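Local atomic coordinates of 2-methyl-aconitate isomerase (Shewanella oneidensis, PDB entry 5K87), a protein that catalyses the cis-trans isomerization of 2-methyl-aconitate in the 2-methylcitrate cycle, by which bacteria break down propionate. Residues 29-32 and 38-41; 226-231 and 327-332; 331-334 and 338-341. The protein carries 1 engineered substitution. One frame throughout, in Å; residues are numbered along the deposited sequence.

Contact 1 (29-32 and 38-41); sequences FRLQ and AQVP
L31 and Q39 face each other where strand 24-30 ends in a short 3-10 turn and the chain loops round toward helix 43-53, a strand-to-helix connection at the surface of this DAP-epimerase-clan fold. The backbones come closest at this pair, with the CA atoms of L31 and Q39 6.1 Å apart.

The van der Waals part is small, a methyl and a methylene each resting on a carbonyl O. In the conformer given here, one of two deposited, L31 CD1 lies 3.4 Å from the carbonyl O of Q39 and 4.1 Å from Q39 CB. On its other flanks the leucine touches R45 of helix 43-53 and I78 and S80 of strand 75-81. Q39 in turn runs extended alongside the 3-10 turn, its CG 3.5 Å from the carbonyl O of L31.

The polar part is indirect. Q39 NE2 gives a hydrogen bond to the backbone O of L34, within the same connection, and no direct hydrogen bond joins 29-32 to 38-41. Q32 contributes its carbonyl rather than its side chain, whose CD lies over the guanidinium face of R30. A single water completes the crossing: it donates to Q32 O at 3.0 Å and accepts from Q39 NE2 at 2.9 Å.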
loop_
_atom_site.group_PDB
_atom_site.type_symbol
_atom_site.label_atom_id
_atom_site.label_comp_id
_atom_site.label_asym_id
_atom_site.label_seq_id
_atom_site.Cartn_x
_atom_site.Cartn_y
_atom_site.Cartn_z
ATOM N N PHE A 29 16.081 2.718 -9.652
ATOM C CA PHE A 29 16.613 2.427 -10.976
ATOM C C PHE A 29 18.023 2.968 -11.113
ATOM O O PHE A 29 18.320 4.089 -10.665
ATOM C CB PHE A 29 15.796 3.139 -12.057
ATOM C CG PHE A 29 14.329 2.818 -12.055
ATOM C CD1 PHE A 29 13.830 1.784 -12.828
ATOM C CD2 PHE A 29 13.446 3.577 -11.306
ATOM C CE1 PHE A 29 12.472 1.508 -12.837
ATOM C CE2 PHE A 29 12.091 3.300 -11.313
ATOM C CZ PHE A 29 11.608 2.267 -12.082
ATOM N N ARG A 30 18.882 2.204 -11.779
ATOM C CA ARG A 30 20.110 2.756 -12.330
ATOM C C ARG A 30 19.734 3.486 -13.594
ATOM O O ARG A 30 18.956 2.967 -14.402
ATOM C CB ARG A 30 21.061 1.649 -12.769
ATOM C CG ARG A 30 21.829 0.917 -11.708
ATOM C CD ARG A 30 23.052 0.212 -12.336
ATOM N NE ARG A 30 22.663 -0.608 -13.481
ATOM C CZ ARG A 30 23.488 -1.381 -14.181
ATOM N NH1 ARG A 30 24.774 -1.451 -13.859
ATOM N NH2 ARG A 30 23.019 -2.086 -15.204
ATOM N N LEU A 31 20.300 4.669 -13.787
ATOM C CA LEU A 31 20.018 5.469 -14.970
ATOM C C LEU A 31 20.176 4.668 -16.263
ATOM O O LEU A 31 19.309 4.702 -17.134
ATOM C CB LEU A 31 20.933 6.690 -14.989
ATOM C CG LEU A 31 20.826 7.600 -16.209
ATOM C CD1 LEU A 31 19.455 8.256 -16.271
ATOM C CD2 LEU A 31 21.916 8.656 -16.164
ATOM N N GLN A 32 21.268 3.924 -16.368
ATOM C CA GLN A 32 21.553 3.178 -17.594
ATOM C C GLN A 32 20.565 2.044 -17.891
ATOM O O GLN A 32 20.525 1.532 -19.013
ATOM C CB GLN A 32 22.986 2.641 -17.591
ATOM C CG GLN A 32 23.203 1.488 -16.636
ATOM C CD GLN A 32 24.667 1.194 -16.392
ATOM O OE1 GLN A 32 25.281 0.411 -17.113
ATOM N NE2 GLN A 32 25.233 1.818 -15.363
ATOM N N ALA A 38 13.952 7.883 -21.387
ATOM C CA ALA A 38 13.836 8.218 -19.970
ATOM C C ALA A 38 15.182 8.490 -19.307
ATOM O O ALA A 38 15.239 8.714 -18.098
ATOM C CB ALA A 38 13.082 7.119 -19.220
ATOM N N GLN A 39 16.263 8.479 -20.077
ATOM C CA GLN A 39 17.583 8.693 -19.480
ATOM C C GLN A 39 17.931 10.164 -19.268
ATOM O O GLN A 39 19.002 10.489 -18.763
ATOM C CB GLN A 39 18.675 7.963 -20.265
ATOM C CG GLN A 39 18.585 6.457 -20.105
ATOM C CD GLN A 39 19.750 5.725 -20.741
ATOM O OE1 GLN A 39 20.750 6.336 -21.115
ATOM N NE2 GLN A 39 19.634 4.414 -20.858
ATOM N N VAL A 40 17.003 11.046 -19.631
ATOM C CA VAL A 40 17.096 12.455 -19.273
ATOM C C VAL A 40 15.787 12.853 -18.610
ATOM O O VAL A 40 14.767 12.184 -18.824
ATOM C CB VAL A 40 17.345 13.355 -20.509
ATOM C CG1 VAL A 40 18.685 13.022 -21.152
ATOM C CG2 VAL A 40 16.207 13.225 -21.516
ATOM N N PRO A 41 15.810 13.917 -17.779
ATOM C CA PRO A 41 14.545 14.387 -17.206
ATOM C C PRO A 41 13.603 14.788 -18.326
ATOM O O PRO A 41 14.059 15.268 -19.368
ATOM C CB PRO A 41 14.962 15.611 -16.386
ATOM C CG PRO A 41 16.396 15.369 -16.053
ATOM C CD PRO A 41 16.967 14.666 -17.254
HETATM O O HOH W 1 21.774 2.557 -21.485
#

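Contact 2 (226-231 and 327-332)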
loop_
_atom_site.group_PDB
_atom_site.type_symbol
_atom_site.label_atom_id
_atom_site.label_comp_id
_atom_site.label_asym_id
_atom_site.label_seq_id
_atom_site.Cartn_x
_atom_site.Cartn_y
_atom_site.Cartn_z
ATOM N N THR A 226 10.372 24.031 5.351
ATOM C CA THR A 226 9.401 23.571 6.331
ATOM C C THR A 226 8.835 24.736 7.130
ATOM O O THR A 226 9.576 25.641 7.545
ATOM C CB THR A 226 10.040 22.549 7.311
ATOM O OG1 THR A 226 10.624 21.475 6.564
ATOM C CG2 THR A 226 8.992 21.977 8.245
ATOM N N ILE A 227 7.525 24.707 7.339
ATOM C CA ILE A 227 6.824 25.653 8.186
ATOM C C ILE A 227 6.467 24.921 9.465
ATOM O O ILE A 227 5.747 23.924 9.418
ATOM C CB ILE A 227 5.512 26.095 7.525
ATOM C CG1 ILE A 227 5.767 26.687 6.142
ATOM C CG2 ILE A 227 4.779 27.076 8.413
ATOM C CD1 ILE A 227 4.611 26.498 5.173
ATOM N N PHE A 228 6.967 25.408 10.601
ATOM C CA PHE A 228 6.617 24.862 11.904
ATOM C C PHE A 228 5.677 25.813 12.643
ATOM O O PHE A 228 5.964 27.004 12.762
ATOM C CB PHE A 228 7.868 24.696 12.772
ATOM C CG PHE A 228 8.815 23.635 12.296
ATOM C CD1 PHE A 228 8.538 22.293 12.511
ATOM C CD2 PHE A 228 10.000 23.977 11.672
ATOM C CE1 PHE A 228 9.417 21.311 12.097
ATOM C CE2 PHE A 228 10.882 23.003 11.252
ATOM C CZ PHE A 228 10.592 21.668 11.465
ATOM N N ILE A 229 4.569 25.294 13.146
ATOM C CA ILE A 229 3.672 26.098 13.964
ATOM C C ILE A 229 3.439 25.378 15.286
ATOM O O ILE A 229 3.712 24.187 15.405
ATOM C CB ILE A 229 2.352 26.377 13.226
ATOM C CG1 ILE A 229 1.738 25.069 12.730
ATOM C CG2 ILE A 229 2.593 27.328 12.050
ATOM C CD1 ILE A 229 0.637 25.268 11.706
ATOM N N ASN A 230 2.980 26.103 16.297
ATOM C CA ASN A 230 2.708 25.498 17.588
ATOM C C ASN A 230 1.400 24.716 17.555
ATOM O O ASN A 230 0.373 25.231 17.103
ATOM C CB ASN A 230 2.643 26.547 18.691
ATOM C CG ASN A 230 4.003 27.128 19.024
ATOM O OD1 ASN A 230 5.031 26.465 18.883
ATOM N ND2 ASN A 230 4.013 28.382 19.469
ATOM N N ALA A 231 1.435 23.478 18.044
ATOM C CA ALA A 231 0.250 22.631 18.085
ATOM C C ALA A 231 -0.944 23.349 18.725
ATOM O O ALA A 231 -2.069 23.280 18.217
ATOM C CB ALA A 231 0.548 21.344 18.834
ATOM N N ALA A 327 12.949 15.682 9.406
ATOM C CA ALA A 327 13.762 15.400 10.580
ATOM C C ALA A 327 15.019 16.274 10.590
ATOM O O ALA A 327 15.428 16.754 11.645
ATOM C CB ALA A 327 14.118 13.916 10.660
ATOM N N VAL A 328 15.629 16.473 9.424
ATOM C CA VAL A 328 16.742 17.403 9.303
ATOM C C VAL A 328 16.308 18.829 9.659
ATOM O O VAL A 328 17.020 19.534 10.382
ATOM C CB VAL A 328 17.353 17.371 7.898
ATOM C CG1 VAL A 328 18.344 18.514 7.711
ATOM C CG2 VAL A 328 18.010 16.010 7.650
ATOM N N ALA A 329 15.146 19.255 9.174
ATOM C CA ALA A 329 14.642 20.583 9.499
ATOM C C ALA A 329 14.399 20.727 11.004
ATOM O O ALA A 329 14.674 21.787 11.584
ATOM C CB ALA A 329 13.365 20.876 8.712
ATOM N N ILE A 330 13.879 19.679 11.640
ATOM C CA ILE A 330 13.635 19.675 13.079
ATOM C C ILE A 330 14.945 19.808 13.845
ATOM O O ILE A 330 15.069 20.651 14.738
ATOM C CB ILE A 330 12.898 18.396 13.529
ATOM C CG1 ILE A 330 11.480 18.377 12.969
ATOM C CG2 ILE A 330 12.854 18.299 15.064
ATOM C CD1 ILE A 330 10.836 17.000 12.986
ATOM N N GLY A 331 15.917 18.966 13.517
ATOM C CA GLY A 331 17.190 18.991 14.222
ATOM C C GLY A 331 17.907 20.318 14.042
ATOM O O GLY A 331 18.491 20.863 14.992
ATOM N N THR A 332 17.880 20.843 12.821
ATOM C CA THR A 332 18.499 22.128 12.523
ATOM C C THR A 332 17.802 23.263 13.271
ATOM O O THR A 332 18.463 24.089 13.921
ATOM C CB THR A 332 18.500 22.402 11.002
ATOM O OG1 THR A 332 19.201 21.346 10.331
ATOM C CG2 THR A 332 19.164 23.734 10.685
#
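Strand 226-230 and helix 327-332 pass with their axes 9.7 Å apart at closest approach and an angle of 58° between their directions, and the nearest CA pair is T226 with A329 at 6.8 Å. At that pair the small methyl of A329 points at the strand, and its CB lies 3.5 Å from T226 OG1. This is packing only: the hydroxyl is hydrogen-bonded to the backbone O of I224, in the turn that leads into the strand.

F228 makes the other half of the contact. With chi1 at -68°, CG is anti to the carbonyl carbon, and the ring reaches the helix with its far end. CZ lies 4.0 Å from A329 CB, and the backbone C of A329 sits at the ring edge, near its plane. I330 crosses the phenylalanine at about a right angle, its CG1 3.7 Å from F228 CE1. T226 CG2 sits 3.6 Å above one ring face, displaced toward the rim.

The oblique crossing, with T226, F228 and A329 pointing across it, packs a helix on a strand of the DAP-epimerase-clan fold, beside substrate-binding K283 and near M323, the probable proton donor/acceptor.

Contact 3 (331-334 and 338-341); sequences GTAA and GTLV
A333 and V341 meet where helix 324-334 ends and, after a short loop, helix 340-344 begins, two successive helices closely joined. The close packing is on the valine side. V341 straddles the end of the first helix: CG2 lies 3.7 Å from A333 CB, while CG1, anti to the backbone N, lies 3.8 Å from A334 CB and 3.7 Å from A334 N.

The side toward G338 is looser as far as 331-334 is concerned. G338 is partly exposed and does not touch that segment, yet N342 holds both ends of the loop, bonding to G338 N and to A334 O through its side chain. At the positive phi of G338, 106°, a CB would be jammed against the carbonyl O of the residue before, which by itself calls for glycine.

Between the two parts stands T339, the N-cap of helix 340-344. Its OG1 donates to A333 O at 2.7 Å, coming in well above the carbonyl plane, 58° out of it, with a C=O...O angle of 117°. One buried hydroxyl therefore serves both helix ends: as donor it satisfies a carbonyl in the last turn of the first helix, and as acceptor it takes the backbone N-H of N342, in the first turn of the second.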
loop_
_atom_site.group_PDB
_atom_site.type_symbol
_atom_site.label_atom_id
_atom_site.label_comp_id
_atom_site.label_asym_id
_atom_site.label_seq_id
_atom_site.Cartn_x
_atom_site.Cartn_y
_atom_site.Cartn_z
ATOM N N GLY A 331 15.917 18.966 13.517
ATOM C CA GLY A 331 17.190 18.991 14.222
ATOM C C GLY A 331 17.907 20.318 14.042
ATOM O O GLY A 331 18.491 20.863 14.992
ATOM N N THR A 332 17.880 20.843 12.821
ATOM C CA THR A 332 18.499 22.128 12.523
ATOM C C THR A 332 17.802 23.263 13.271
ATOM O O THR A 332 18.463 24.089 13.921
ATOM C CB THR A 332 18.500 22.402 11.002
ATOM O OG1 THR A 332 19.201 21.346 10.331
ATOM C CG2 THR A 332 19.164 23.734 10.685
ATOM N N ALA A 333 16.477 23.316 13.205
ATOM C CA ALA A 333 15.764 24.377 13.904
ATOM C C ALA A 333 15.971 24.269 15.408
ATOM O O ALA A 333 16.081 25.288 16.112
ATOM C CB ALA A 333 14.275 24.345 13.572
ATOM N N ALA A 334 15.997 23.044 15.919
ATOM C CA ALA A 334 16.169 22.841 17.351
ATOM C C ALA A 334 17.519 23.364 17.831
ATOM O O ALA A 334 17.653 23.758 18.996
ATOM C CB ALA A 334 16.019 21.383 17.713
ATOM N N GLY A 338 15.739 29.997 19.921
ATOM C CA GLY A 338 14.678 30.935 19.608
ATOM C C GLY A 338 13.679 30.501 18.547
ATOM O O GLY A 338 12.624 31.111 18.428
ATOM N N THR A 339 13.990 29.480 17.748
ATOM C CA THR A 339 12.977 28.970 16.816
ATOM C C THR A 339 11.865 28.305 17.613
ATOM O O THR A 339 12.055 27.945 18.773
ATOM C CB THR A 339 13.535 27.937 15.816
ATOM O OG1 THR A 339 13.887 26.741 16.514
ATOM C CG2 THR A 339 14.732 28.483 15.052
ATOM N N LEU A 340 10.699 28.129 16.999
ATOM C CA LEU A 340 9.603 27.461 17.686
ATOM C C LEU A 340 9.965 26.028 18.064
ATOM O O LEU A 340 9.505 25.510 19.075
ATOM C CB LEU A 340 8.335 27.465 16.832
ATOM C CG LEU A 340 7.658 28.816 16.615
ATOM C CD1 LEU A 340 6.258 28.600 16.063
ATOM C CD2 LEU A 340 7.612 29.626 17.903
ATOM N N VAL A 341 10.780 25.382 17.233
ATOM C CA VAL A 341 11.213 24.021 17.504
ATOM C C VAL A 341 12.132 24.011 18.728
ATOM O O VAL A 341 11.971 23.218 19.647
ATOM C CB VAL A 341 11.945 23.432 16.283
ATOM C CG1 VAL A 341 12.452 22.036 16.580
ATOM C CG2 VAL A 341 11.028 23.430 15.047
#

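How the contacts relate
Along the chain contact 1 closes first, and contacts 2 and 3 follow much later. Contact 1 stands alone: its centre is 33 Å from that of contact 2 and 37 Å from that of contact 3, on the opposite side of the chain's centre. Contacts 2 and 3 are neighbours, with centres 7 Å apart, and both use helix 324-334, sharing G331 and T332. They also touch directly, F228 CG lying 3.5 Å from V341 CG2 and I330 O 3.5 Å from V341 CG1. Strand 225-230, helix 324-334 and helix 340-344 thus form one continuous buried packing, with the T226 side chain about 4 Å from that of substrate-binding K283 and V341's about 11 Å from it, whereas contact 1 belongs to the distant surface.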